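Local coordinates for uncharacterized protein VP1736 (Vibrio parahaemolyticus, PDB 3LXQ) that is of unknown function but carries a sulfatase-family domain of the alkaline phosphatase superfamily, with an alpha/beta architecture built round a large mixed sheet, at residues Thr69-Met74 with Lys359-Gly364; Val152-Lys157 with Asn185-Lys190; Tyr174-Ile179 with Pro240-Val245; Ser252-Pro257 with Met269-Ala274; Val302-Asp307 with His322-Ile327. All blocks are in the same frame, centred on the assembly; numbering follows the deposited sequence.

Contacts 3 and 5 lie on one mixed beta sheet, with their centres about 19 Å apart; contact 5 sits about 7 Å from the centre of the chain, at a strand end where the active site of this superfamily is expected. Contact 2 fastens a loop to the start of helix 189-195 and touches contact 3 directly, M189 SE lying 4.0 Å from F178 CZ. Contact 4 marks the beginning of helix 271-289, which leads along the chain into strand 298-304 of contact 5. Contact 1 closes the longest loop, with the other four nested inside it, and lies about 42 Å from contact 4 between centres. Contacts 2 to 5 belong to the sulfatase-family part of the chain.

Contact 1: Thr69-Met74 with Lys359-Gly364; sequences TLLPTM and KTPMIG
A small antiparallel sheet of strands 75-77 and 358-360 is flanked here by the turn that leads into its first strand, and T73 and M74 of that type I turn, L71-M74, pack against P361, just beyond the second strand. T73 OG1 gives a hydrogen bond to P361 O, 2.6 Å long, approaching in the carbonyl plane on a lone pair, with a C=O...donor angle of 130°. T73 chi1 of 66° sets OG1 between its own backbone N and carbonyl carbon. T73 CB lies 3.8 Å from I363 CG2, with T73 CG2 a little farther off. Two CA-H...O contacts run in opposite senses between the backbones: P361 CA to T73 O and M74 CA to T360 O, both 3.4 Å. Selenomethionine M74 bends at chi2 and chi3 and brings SE over the strand end, 3.7 Å from K359 O and 4.0 Å from P361 CD, while the extended K359 chain crosses it at about a right angle. Helix 422-441 covers T73 through F434. At the start of the turn, L71 CD1 reaches 3.9 Å from P361 CG, and T360 OG1 accepts from M362 N at 3.0 Å in an ST turn.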
# COMPACT_ATOMS: atom_id res chain seq x y z
N THR A 69 18.28 20.00 4.58
CA THR A 69 19.10 20.73 3.61
C THR A 69 18.90 20.17 2.20
O THR A 69 18.84 20.94 1.24
CB THR A 69 20.61 20.66 3.93
OG1 THR A 69 21.05 19.30 3.90
CG2 THR A 69 20.92 21.29 5.29
N LEU A 70 18.83 18.85 2.10
CA LEU A 70 18.59 18.19 0.82
C LEU A 70 17.09 18.27 0.50
O LEU A 70 16.70 18.96 -0.44
CB LEU A 70 19.11 16.75 0.84
N LEU A 71 16.28 17.57 1.31
CA LEU A 71 14.81 17.65 1.29
C LEU A 71 14.26 17.76 2.72
O LEU A 71 14.81 17.14 3.63
CB LEU A 71 14.19 16.42 0.62
CG LEU A 71 14.46 16.05 -0.84
CD1 LEU A 71 14.01 14.61 -1.07
CD2 LEU A 71 13.79 16.99 -1.83
N PRO A 72 13.18 18.55 2.93
CA PRO A 72 12.62 18.86 4.25
C PRO A 72 12.25 17.68 5.18
O PRO A 72 12.26 17.86 6.41
CB PRO A 72 11.36 19.67 3.94
CG PRO A 72 11.21 19.64 2.47
CD PRO A 72 12.55 19.37 1.89
N THR A 73 11.89 16.53 4.61
CA THR A 73 11.61 15.36 5.45
C THR A 73 12.60 14.22 5.22
O THR A 73 12.36 13.09 5.67
CB THR A 73 10.13 14.84 5.33
OG1 THR A 73 9.88 14.34 4.01
CG2 THR A 73 9.13 15.93 5.65
N MSE A 74 13.71 14.50 4.55
CA MSE A 74 14.77 13.50 4.39
C MSE A 74 15.18 13.00 5.77
O MSE A 74 15.40 13.80 6.68
CB MSE A 74 15.98 14.07 3.65
CG MSE A 74 17.05 13.04 3.35
SE MSE A 74 16.65 11.96 1.78
CE MSE A 74 17.45 13.17 0.46
N LYS A 359 17.87 6.22 3.69
CA LYS A 359 17.94 7.67 3.77
C LYS A 359 16.94 8.22 2.75
O LYS A 359 17.26 8.33 1.57
CB LYS A 359 19.36 8.18 3.46
CG LYS A 359 19.49 9.71 3.51
CD LYS A 359 20.94 10.17 3.46
CE LYS A 359 21.07 11.64 3.86
NZ LYS A 359 22.52 12.04 3.86
N THR A 360 15.73 8.53 3.20
CA THR A 360 14.66 8.89 2.28
C THR A 360 13.81 10.00 2.89
O THR A 360 13.90 10.26 4.09
CB THR A 360 13.75 7.68 1.94
OG1 THR A 360 12.72 7.54 2.92
CG2 THR A 360 14.56 6.38 1.84
N PRO A 361 12.96 10.65 2.06
CA PRO A 361 12.03 11.63 2.60
C PRO A 361 10.72 11.01 3.11
O PRO A 361 9.82 11.75 3.48
CB PRO A 361 11.77 12.56 1.41
CG PRO A 361 11.88 11.66 0.24
CD PRO A 361 13.00 10.70 0.58
N MSE A 362 10.61 9.68 3.13
CA MSE A 362 9.38 9.01 3.59
C MSE A 362 9.07 9.30 5.06
O MSE A 362 9.94 9.19 5.92
CB MSE A 362 9.46 7.49 3.39
CG MSE A 362 9.71 7.05 1.96
SE MSE A 362 9.38 5.15 1.73
CE MSE A 362 11.05 4.44 2.47
N ILE A 363 7.82 9.67 5.34
CA ILE A 363 7.40 9.95 6.69
C ILE A 363 6.64 8.76 7.32
O ILE A 363 6.27 8.80 8.49
CB ILE A 363 6.58 11.25 6.80
CG1 ILE A 363 5.25 11.14 6.03
CG2 ILE A 363 7.41 12.42 6.29
CD1 ILE A 363 4.29 12.28 6.29
N GLY A 364 6.43 7.71 6.53
CA GLY A 364 5.85 6.47 7.04
C GLY A 364 6.77 5.75 8.02
O GLY A 364 8.00 5.90 7.97

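Contact 2: Val152-Lys157 with Asn185-Lys190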
# COMPACT_ATOMS: atom_id res chain seq x y z
N VAL A 152 0.35 10.58 -7.51
CA VAL A 152 1.48 11.02 -8.32
C VAL A 152 1.77 10.10 -9.51
O VAL A 152 2.57 10.45 -10.38
CB VAL A 152 2.79 11.19 -7.50
CG1 VAL A 152 2.57 12.06 -6.27
CG2 VAL A 152 3.41 9.85 -7.14
N VAL A 153 1.14 8.92 -9.55
CA VAL A 153 1.27 8.04 -10.73
C VAL A 153 0.75 8.78 -11.97
O VAL A 153 1.22 8.54 -13.09
CB VAL A 153 0.50 6.71 -10.55
CG1 VAL A 153 0.66 5.81 -11.79
CG2 VAL A 153 0.95 5.99 -9.28
N LYS A 154 -0.20 9.69 -11.74
CA LYS A 154 -0.86 10.42 -12.82
C LYS A 154 -0.51 11.91 -12.87
O LYS A 154 -1.06 12.64 -13.69
CB LYS A 154 -2.39 10.24 -12.73
CG LYS A 154 -2.85 8.85 -13.07
CD LYS A 154 -4.36 8.71 -13.00
CE LYS A 154 -4.78 7.42 -13.67
NZ LYS A 154 -6.23 7.15 -13.47
N LEU A 155 0.40 12.37 -12.01
CA LEU A 155 0.73 13.79 -12.03
C LEU A 155 1.98 14.03 -12.87
O LEU A 155 2.87 13.18 -12.91
CB LEU A 155 0.86 14.34 -10.61
CG LEU A 155 -0.42 14.29 -9.76
CD1 LEU A 155 -0.15 14.82 -8.37
CD2 LEU A 155 -1.57 15.07 -10.41
N SER A 156 2.04 15.17 -13.55
CA SER A 156 3.08 15.42 -14.55
C SER A 156 4.48 15.64 -13.97
O SER A 156 5.48 15.20 -14.57
CB SER A 156 2.67 16.58 -15.46
OG SER A 156 2.48 17.77 -14.72
N LYS A 157 4.57 16.30 -12.82
CA LYS A 157 5.87 16.55 -12.17
C LYS A 157 6.51 15.29 -11.58
O LYS A 157 7.73 15.23 -11.42
CB LYS A 157 5.74 17.64 -11.10
CG LYS A 157 5.44 19.03 -11.67
CD LYS A 157 5.17 20.05 -10.58
CE LYS A 157 6.46 20.65 -10.02
NZ LYS A 157 6.15 21.58 -8.90
N ASN A 185 0.17 0.25 -19.62
CA ASN A 185 -0.05 1.68 -19.88
C ASN A 185 -1.29 2.19 -19.16
O ASN A 185 -1.47 3.40 -18.99
CB ASN A 185 -0.21 1.95 -21.39
CG ASN A 185 1.13 2.10 -22.12
OD1 ASN A 185 1.18 1.96 -23.35
ND2 ASN A 185 2.20 2.40 -21.39
N PHE A 186 -2.16 1.26 -18.76
CA PHE A 186 -3.40 1.58 -18.06
C PHE A 186 -3.10 2.36 -16.77
O PHE A 186 -2.11 2.09 -16.08
CB PHE A 186 -4.16 0.28 -17.76
CG PHE A 186 -5.40 0.48 -16.94
CD1 PHE A 186 -6.53 1.08 -17.50
CD2 PHE A 186 -5.45 0.07 -15.61
CE1 PHE A 186 -7.69 1.28 -16.74
CE2 PHE A 186 -6.61 0.26 -14.84
CZ PHE A 186 -7.72 0.86 -15.40
N ASP A 187 -3.94 3.35 -16.46
CA ASP A 187 -3.71 4.25 -15.32
C ASP A 187 -2.30 4.87 -15.31
O ASP A 187 -1.79 5.25 -14.25
CB ASP A 187 -3.95 3.53 -13.98
CG ASP A 187 -5.40 3.61 -13.50
OD1 ASP A 187 -6.18 4.45 -14.00
OD2 ASP A 187 -5.74 2.81 -12.60
N ASN A 188 -1.67 4.96 -16.48
CA ASN A 188 -0.35 5.60 -16.60
C ASN A 188 0.79 4.87 -15.84
O ASN A 188 1.86 5.44 -15.63
CB ASN A 188 -0.47 7.07 -16.15
CG ASN A 188 0.67 7.93 -16.64
OD1 ASN A 188 1.22 8.73 -15.88
ND2 ASN A 188 1.05 7.76 -17.90
N MSE A 189 0.55 3.63 -15.45
CA MSE A 189 1.51 2.90 -14.61
C MSE A 189 2.87 2.72 -15.27
O MSE A 189 3.89 3.10 -14.71
CB MSE A 189 0.94 1.56 -14.16
CG MSE A 189 -0.27 1.70 -13.25
SE MSE A 189 -1.02 -0.02 -12.75
CE MSE A 189 -1.29 -0.77 -14.55
N LYS A 190 2.88 2.16 -16.49
CA LYS A 190 4.13 1.86 -17.19
C LYS A 190 5.04 3.08 -17.28
O LYS A 190 6.24 2.97 -17.07
CB LYS A 190 3.85 1.34 -18.61
CG LYS A 190 5.07 0.67 -19.24
CD LYS A 190 5.16 0.92 -20.71
CE LYS A 190 5.15 -0.39 -21.47
NZ LYS A 190 3.77 -0.97 -21.43
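K154 and D187 form the salt bridge that ties the two segments together, with K154 NZ 2.8 Å from D187 OD1. The ammonium comes down on the carboxylate from above, 51° out of its plane. K154 reaches there as a fully extended chain: chi1 of -70° turns CG away from the carbonyl carbon, and the methylenes beyond it run straight past the D187 backbone, so that K154 CE lies 3.3 Å from D187 OD1 and K154 CG 3.9 Å from D187 O. The D187 carboxylate also sits over one face of its neighbour F186, its CG 3.8 Å above the ring plane and offset toward the rim. Next to the bridge, V153 supplies the apolar part. Its CG1, anti to the backbone N, rests 3.5 Å from D187 O and 4.1 Å from M189 CA, and the M189 side chain beyond is only lightly touched. D187 and N188 both have positive phi, adopting left-handed backbone conformations just before helix 189-195. V134 of helix 133-141 covers both V153 and D187, while M189 packs on F178 and Y180. N188 takes the N-cap position, though its side chain makes no capping bond, and the helix it precedes joins strand 175-180 to the parallel strand 200-202 in a beta-alpha-beta crossover.

Contact 3: Tyr174-Ile179 with Pro240-Val245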
# COMPACT_ATOMS: atom_id res chain seq x y z
N TYR A 174 19.75 -3.63 -6.95
CA TYR A 174 18.61 -4.53 -7.19
C TYR A 174 18.11 -4.49 -8.64
O TYR A 174 18.14 -3.43 -9.30
CB TYR A 174 17.41 -4.15 -6.29
CG TYR A 174 17.42 -4.69 -4.87
CD1 TYR A 174 18.39 -4.29 -3.94
CD2 TYR A 174 16.41 -5.56 -4.44
CE1 TYR A 174 18.36 -4.77 -2.62
CE2 TYR A 174 16.38 -6.05 -3.13
CZ TYR A 174 17.35 -5.65 -2.23
OH TYR A 174 17.33 -6.14 -0.96
N HIS A 175 17.62 -5.63 -9.12
CA HIS A 175 16.79 -5.63 -10.31
C HIS A 175 15.39 -5.28 -9.84
O HIS A 175 14.94 -5.77 -8.82
CB HIS A 175 16.78 -7.00 -10.97
CG HIS A 175 16.00 -7.03 -12.25
ND1 HIS A 175 16.56 -6.72 -13.47
CD2 HIS A 175 14.69 -7.32 -12.49
CE1 HIS A 175 15.63 -6.83 -14.41
NE2 HIS A 175 14.49 -7.18 -13.84
N THR A 176 14.72 -4.41 -10.59
CA THR A 176 13.37 -3.97 -10.19
C THR A 176 12.36 -4.21 -11.30
O THR A 176 12.63 -3.94 -12.47
CB THR A 176 13.36 -2.49 -9.75
OG1 THR A 176 13.94 -1.68 -10.78
CG2 THR A 176 14.15 -2.32 -8.46
N GLN A 177 11.20 -4.75 -10.93
CA GLN A 177 10.19 -5.14 -11.91
C GLN A 177 8.78 -4.93 -11.42
O GLN A 177 8.53 -4.81 -10.22
CB GLN A 177 10.38 -6.59 -12.36
CG GLN A 177 10.16 -7.62 -11.26
CD GLN A 177 10.09 -9.05 -11.77
OE1 GLN A 177 10.51 -9.35 -12.89
NE2 GLN A 177 9.54 -9.93 -10.95
N PHE A 178 7.86 -4.89 -12.38
CA PHE A 178 6.44 -4.80 -12.13
C PHE A 178 5.81 -5.94 -12.91
O PHE A 178 6.05 -6.07 -14.10
CB PHE A 178 5.93 -3.46 -12.64
CG PHE A 178 4.42 -3.32 -12.64
CD1 PHE A 178 3.67 -3.53 -11.48
CD2 PHE A 178 3.76 -2.92 -13.80
CE1 PHE A 178 2.27 -3.38 -11.48
CE2 PHE A 178 2.38 -2.75 -13.81
CZ PHE A 178 1.63 -2.98 -12.65
N ILE A 179 5.04 -6.79 -12.25
CA ILE A 179 4.31 -7.84 -12.95
C ILE A 179 2.82 -7.55 -12.88
O ILE A 179 2.26 -7.39 -11.80
CB ILE A 179 4.59 -9.26 -12.41
CG1 ILE A 179 6.10 -9.54 -12.31
CG2 ILE A 179 3.93 -10.31 -13.32
CD1 ILE A 179 6.45 -10.91 -11.67
N PRO A 240 19.76 -9.31 -5.98
CA PRO A 240 18.52 -9.22 -5.24
C PRO A 240 17.49 -8.51 -6.12
O PRO A 240 17.85 -7.58 -6.86
CB PRO A 240 18.90 -8.35 -4.03
CG PRO A 240 20.09 -7.56 -4.49
CD PRO A 240 20.84 -8.50 -5.38
N PHE A 241 16.25 -8.95 -6.07
CA PHE A 241 15.20 -8.32 -6.87
C PHE A 241 14.08 -7.74 -6.03
O PHE A 241 13.78 -8.25 -4.94
CB PHE A 241 14.62 -9.30 -7.90
CG PHE A 241 14.02 -10.54 -7.30
CD1 PHE A 241 12.66 -10.61 -7.01
CD2 PHE A 241 14.81 -11.66 -7.05
CE1 PHE A 241 12.10 -11.76 -6.47
CE2 PHE A 241 14.25 -12.82 -6.51
CZ PHE A 241 12.90 -12.87 -6.22
N PHE A 242 13.45 -6.69 -6.56
CA PHE A 242 12.24 -6.10 -6.00
C PHE A 242 11.13 -6.21 -7.04
O PHE A 242 11.24 -5.67 -8.14
CB PHE A 242 12.46 -4.63 -5.60
CG PHE A 242 11.17 -3.84 -5.43
CD1 PHE A 242 10.19 -4.26 -4.52
CD2 PHE A 242 10.95 -2.69 -6.17
CE1 PHE A 242 9.00 -3.53 -4.36
CE2 PHE A 242 9.76 -1.95 -6.02
CZ PHE A 242 8.78 -2.38 -5.11
N SER A 243 10.06 -6.91 -6.66
CA SER A 243 8.95 -7.15 -7.56
C SER A 243 7.61 -6.65 -7.03
O SER A 243 7.18 -7.03 -5.94
CB SER A 243 8.87 -8.64 -7.88
OG SER A 243 7.83 -8.92 -8.80
N LEU A 244 6.95 -5.80 -7.82
CA LEU A 244 5.56 -5.41 -7.57
C LEU A 244 4.65 -6.20 -8.50
O LEU A 244 4.77 -6.10 -9.71
CB LEU A 244 5.37 -3.89 -7.77
CG LEU A 244 3.92 -3.37 -7.74
CD1 LEU A 244 3.25 -3.64 -6.40
CD2 LEU A 244 3.84 -1.90 -8.09
N VAL A 245 3.74 -6.99 -7.92
CA VAL A 245 2.82 -7.86 -8.64
C VAL A 245 1.42 -7.40 -8.29
O VAL A 245 1.07 -7.33 -7.12
CB VAL A 245 2.96 -9.32 -8.19
CG1 VAL A 245 1.98 -10.20 -8.93
CG2 VAL A 245 4.41 -9.85 -8.36
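Five backbone hydrogen bonds join H175-I179 to P240-L244: H175 N gives to P240 O, F242 N to H175 O, Q177 N to F242 O, L244 N to Q177 O, and I179 N to L244 O. I179 N to L244 O is the shortest, at 2.6 Å. L244 N to Q177 O is the straightest, with 174° at the hydrogen. CA-H...O contacts fill the gaps, among them F178 CA to L244 O at 3.2 Å. These are parallel strands, 16° apart, within the mixed sheet of the alpha/beta domain; strand 241-246 also pairs with 87-93. At the entry, P240 CB sits over the centre of the Y174 ring, 3.6 Å from its centroid, a CH-pi contact. On one sheet face F178 and L244, both with CG anti to the backbone N (chi1 171°), lie side by side, F178 CD1 3.8 Å from L244 CG, and T176 CG2 meets the edge of the F242 ring. On the other, I179 CD1 packs 4.0 Å from V245 CG2.

Contact 4: Ser252-Pro257 with Met269-Ala274; sequences SPYEYP and MTRNNA
Y254 lays its side chain along the first turn of the helix that begins at R271. Its CB starts 3.5 Å from T270 O, and a chi1 of -50° holds CG anti to the carbonyl carbon. The ring then runs across the peptide link: one face lies against T270 C and, over its centre, R271 N, while S252 CA covers the opposite face; the S252-P253 peptide is cis. Y254 CD1 is 3.9 Å from A274 CB. Farther out, Y254 CZ is 3.8 Å from R271 CB. At the tip Y254 OH comes 3.0 Å from R271 NE, and the guanidinium, bent back at chi3, stands nearly upright to the ring with the planes 82° apart and Y254 CE1 over the centre of the guanidinium. This is a helix N-terminus: T270 at the N-cap accepts N273 N on OG1, 3.1 Å at 167°, opening helix 271-289. The ring of Y256 packs on the same turn; N273 O lies over one of its faces, and Y256 OH, bonded to H268 O, is 3.2 Å from N273 CB. N273 OD1 in turn accepts from the backbone N of Y264 and D265. M269 extends alongside the loop, its CG 3.3 Å from Y254 O, a buried carbonyl with no partner in the model, and its CE reaches the CG of E255.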
# COMPACT_ATOMS: atom_id res chain seq x y z
N SER A 252 -15.11 -5.53 -12.51
CA SER A 252 -16.32 -5.76 -13.32
C SER A 252 -15.87 -5.90 -14.77
O SER A 252 -15.02 -5.13 -15.23
CB SER A 252 -17.29 -4.58 -13.17
OG SER A 252 -18.40 -4.73 -14.04
N PRO A 253 -16.44 -6.87 -15.50
CA PRO A 253 -17.61 -7.72 -15.18
C PRO A 253 -17.33 -9.02 -14.41
O PRO A 253 -18.25 -9.83 -14.27
CB PRO A 253 -18.17 -8.04 -16.56
CG PRO A 253 -16.94 -8.13 -17.42
CD PRO A 253 -15.93 -7.16 -16.85
N TYR A 254 -16.10 -9.21 -13.93
CA TYR A 254 -15.73 -10.32 -13.01
C TYR A 254 -15.55 -11.69 -13.69
O TYR A 254 -16.07 -12.71 -13.23
CB TYR A 254 -16.68 -10.42 -11.80
CG TYR A 254 -16.89 -9.10 -11.09
CD1 TYR A 254 -15.87 -8.53 -10.33
CD2 TYR A 254 -18.11 -8.43 -11.16
CE1 TYR A 254 -16.05 -7.32 -9.68
CE2 TYR A 254 -18.30 -7.22 -10.52
CZ TYR A 254 -17.26 -6.67 -9.78
OH TYR A 254 -17.44 -5.47 -9.14
N GLU A 255 -14.81 -11.68 -14.80
CA GLU A 255 -14.50 -12.90 -15.54
C GLU A 255 -13.40 -13.64 -14.80
O GLU A 255 -12.40 -13.02 -14.42
CB GLU A 255 -14.01 -12.58 -16.96
CG GLU A 255 -14.96 -11.76 -17.83
CD GLU A 255 -14.22 -11.04 -18.96
OE1 GLU A 255 -14.22 -11.55 -20.11
OE2 GLU A 255 -13.62 -9.98 -18.71
N TYR A 256 -13.60 -14.95 -14.60
CA TYR A 256 -12.61 -15.85 -14.01
C TYR A 256 -13.00 -17.31 -14.34
O TYR A 256 -14.19 -17.60 -14.56
CB TYR A 256 -12.51 -15.65 -12.47
CG TYR A 256 -13.74 -16.09 -11.73
CD1 TYR A 256 -13.85 -17.39 -11.23
CD2 TYR A 256 -14.83 -15.23 -11.58
CE1 TYR A 256 -14.99 -17.82 -10.57
CE2 TYR A 256 -15.99 -15.65 -10.92
CZ TYR A 256 -16.06 -16.95 -10.42
OH TYR A 256 -17.20 -17.40 -9.77
N PRO A 257 -12.01 -18.22 -14.39
CA PRO A 257 -12.23 -19.66 -14.63
C PRO A 257 -13.33 -20.32 -13.79
O PRO A 257 -13.56 -19.93 -12.64
CB PRO A 257 -10.87 -20.28 -14.28
CG PRO A 257 -9.89 -19.22 -14.61
CD PRO A 257 -10.57 -17.90 -14.34
N MSE A 269 -20.33 -14.69 -12.17
CA MSE A 269 -19.59 -13.44 -12.32
C MSE A 269 -20.08 -12.39 -11.33
O MSE A 269 -20.93 -11.56 -11.66
CB MSE A 269 -19.69 -12.91 -13.76
CG MSE A 269 -18.86 -13.69 -14.78
SE MSE A 269 -19.02 -13.07 -16.63
CE MSE A 269 -17.97 -14.49 -17.48
N THR A 270 -19.55 -12.45 -10.11
CA THR A 270 -19.81 -11.45 -9.06
C THR A 270 -18.50 -10.99 -8.43
O THR A 270 -17.45 -11.63 -8.61
CB THR A 270 -20.69 -11.99 -7.91
OG1 THR A 270 -19.92 -12.88 -7.09
CG2 THR A 270 -21.96 -12.70 -8.43
N ARG A 271 -18.57 -9.90 -7.67
CA ARG A 271 -17.41 -9.41 -6.93
C ARG A 271 -16.96 -10.42 -5.88
O ARG A 271 -15.79 -10.78 -5.84
CB ARG A 271 -17.68 -8.04 -6.29
CG ARG A 271 -16.42 -7.45 -5.67
CD ARG A 271 -16.55 -5.98 -5.31
NE ARG A 271 -16.36 -5.06 -6.42
CZ ARG A 271 -15.18 -4.74 -6.96
NH1 ARG A 271 -14.06 -5.30 -6.54
NH2 ARG A 271 -15.12 -3.87 -7.96
N ASN A 272 -17.90 -10.89 -5.07
CA ASN A 272 -17.58 -11.86 -4.02
C ASN A 272 -16.80 -13.05 -4.57
O ASN A 272 -15.74 -13.41 -4.03
CB ASN A 272 -18.83 -12.35 -3.28
CG ASN A 272 -19.51 -11.26 -2.46
OD1 ASN A 272 -20.71 -11.36 -2.17
ND2 ASN A 272 -18.77 -10.22 -2.10
N ASN A 273 -17.31 -13.62 -5.66
CA ASN A 273 -16.69 -14.80 -6.28
C ASN A 273 -15.32 -14.50 -6.89
O ASN A 273 -14.40 -15.31 -6.78
CB ASN A 273 -17.62 -15.41 -7.33
CG ASN A 273 -18.85 -16.06 -6.73
OD1 ASN A 273 -18.80 -16.61 -5.63
ND2 ASN A 273 -19.95 -16.03 -7.46
N ALA A 274 -15.19 -13.33 -7.53
CA ALA A 274 -13.90 -12.88 -8.06
C ALA A 274 -12.85 -12.73 -6.95
O ALA A 274 -11.68 -13.11 -7.14
CB ALA A 274 -14.05 -11.59 -8.83

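Contact 5: Val302-Asp307 with His322-Ile327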
# COMPACT_ATOMS: atom_id res chain seq x y z
N VAL A 302 1.33 -9.30 1.37
CA VAL A 302 0.02 -9.35 0.74
C VAL A 302 -0.72 -8.13 1.27
O VAL A 302 -0.99 -8.04 2.46
CB VAL A 302 -0.80 -10.60 1.13
CG1 VAL A 302 -2.18 -10.57 0.45
CG2 VAL A 302 -0.04 -11.90 0.78
N ILE A 303 -1.04 -7.20 0.38
CA ILE A 303 -1.71 -5.97 0.79
C ILE A 303 -2.64 -5.46 -0.33
O ILE A 303 -2.30 -5.57 -1.51
CB ILE A 303 -0.69 -4.88 1.26
CG1 ILE A 303 -1.40 -3.76 2.04
CG2 ILE A 303 0.15 -4.35 0.10
CD1 ILE A 303 -0.48 -2.79 2.75
N ALA A 304 -3.81 -4.95 0.04
CA ALA A 304 -4.71 -4.37 -0.95
C ALA A 304 -4.24 -2.98 -1.39
O ALA A 304 -3.41 -2.33 -0.72
CB ALA A 304 -6.15 -4.31 -0.42
N ASP A 305 -4.75 -2.53 -2.54
CA ASP A 305 -4.52 -1.16 -2.98
C ASP A 305 -5.57 -0.21 -2.39
O ASP A 305 -5.32 0.98 -2.25
CB ASP A 305 -4.46 -1.07 -4.52
CG ASP A 305 -5.73 -1.57 -5.20
OD1 ASP A 305 -6.59 -2.19 -4.54
OD2 ASP A 305 -5.86 -1.32 -6.41
N HIS A 306 -6.73 -0.78 -2.04
CA HIS A 306 -7.86 -0.06 -1.43
C HIS A 306 -9.03 -1.05 -1.26
O HIS A 306 -8.98 -2.16 -1.77
CB HIS A 306 -8.33 1.10 -2.32
CG HIS A 306 -8.59 0.71 -3.74
ND1 HIS A 306 -9.80 0.21 -4.18
CD2 HIS A 306 -7.78 0.71 -4.82
CE1 HIS A 306 -9.73 -0.05 -5.47
NE2 HIS A 306 -8.51 0.24 -5.88
N ASP A 307 -10.06 -0.64 -0.54
CA ASP A 307 -11.29 -1.43 -0.44
C ASP A 307 -12.08 -1.21 -1.73
O ASP A 307 -11.84 -0.24 -2.46
CB ASP A 307 -12.11 -0.95 0.76
CG ASP A 307 -13.34 -1.80 1.05
OD1 ASP A 307 -13.50 -2.92 0.51
OD2 ASP A 307 -14.15 -1.33 1.87
N HIS A 322 -10.22 0.20 5.36
CA HIS A 322 -9.69 -0.91 6.12
C HIS A 322 -9.34 -2.07 5.19
O HIS A 322 -10.15 -2.52 4.38
CB HIS A 322 -10.66 -1.30 7.24
CG HIS A 322 -10.10 -2.28 8.23
ND1 HIS A 322 -10.90 -3.15 8.93
CD2 HIS A 322 -8.83 -2.52 8.64
CE1 HIS A 322 -10.15 -3.89 9.73
NE2 HIS A 322 -8.89 -3.53 9.57
N ILE A 323 -8.10 -2.54 5.30
CA ILE A 323 -7.54 -3.47 4.33
C ILE A 323 -6.70 -4.51 5.04
O ILE A 323 -6.19 -4.25 6.13
CB ILE A 323 -6.70 -2.73 3.23
CG1 ILE A 323 -5.65 -1.79 3.84
CG2 ILE A 323 -7.59 -1.92 2.31
CD1 ILE A 323 -4.49 -1.45 2.88
N PRO A 324 -6.56 -5.70 4.44
CA PRO A 324 -5.62 -6.68 4.97
C PRO A 324 -4.19 -6.29 4.64
O PRO A 324 -3.94 -5.61 3.65
CB PRO A 324 -5.99 -7.96 4.23
CG PRO A 324 -6.55 -7.47 2.92
CD PRO A 324 -7.28 -6.21 3.26
N ALA A 325 -3.25 -6.71 5.48
CA ALA A 325 -1.84 -6.60 5.17
C ALA A 325 -1.17 -7.74 5.88
O ALA A 325 -1.45 -7.98 7.05
CB ALA A 325 -1.27 -5.26 5.64
N LEU A 326 -0.30 -8.43 5.16
CA LEU A 326 0.40 -9.59 5.70
C LEU A 326 1.83 -9.57 5.23
O LEU A 326 2.09 -9.47 4.04
CB LEU A 326 -0.28 -10.88 5.21
CG LEU A 326 0.04 -12.31 5.69
CD1 LEU A 326 0.72 -13.09 4.58
CD2 LEU A 326 0.85 -12.40 6.98
N ILE A 327 2.77 -9.65 6.17
CA ILE A 327 4.15 -9.82 5.80
C ILE A 327 4.53 -11.24 6.18
O ILE A 327 4.31 -11.68 7.32
CB ILE A 327 5.08 -8.77 6.46
CG1 ILE A 327 4.70 -7.35 6.01
CG2 ILE A 327 6.55 -9.08 6.15
CD1 ILE A 327 5.49 -6.24 6.70
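I303 and I323 meet through torsions that send their CG1 branches into the same space. I323 chi1 of 51° wedges CG1 between its backbone N and carbonyl carbon, which carries I323 CD1 to 3.9 Å from I303 CG1. I303 CG1, trans to its own N (chi1 -164°), also lies 3.5 Å from P324 O and leans on A325 CB. I323 CG2 goes the other way, 3.9 Å from A304 CB. These residues lie on antiparallel neighbours, strands 298-304 and 322-328, in the large mixed sheet. V302 and L326 form the hydrogen-bonded pair between these segments, V302 N to L326 O and L326 N to V302 O both 2.8 Å, and V302 CG2 stands 4.1 Å from L326 CD1. I303 and A325 follow as the non-hydrogen-bonded pair. Past them P324 interrupts the pairing, and A304 N and P324 O are buried without a partner in the model. Helix 346-353 covers I303, helix 111-118 V302 and L326. Where strand 298-304 ends, the chain continues as loop, probably where relatives in the alkaline phosphatase superfamily hold their metal site: D305 bonds to S133 and S95 N, and H306 ND1 gives to D307 O at 2.7 Å, nearly straight at 172°.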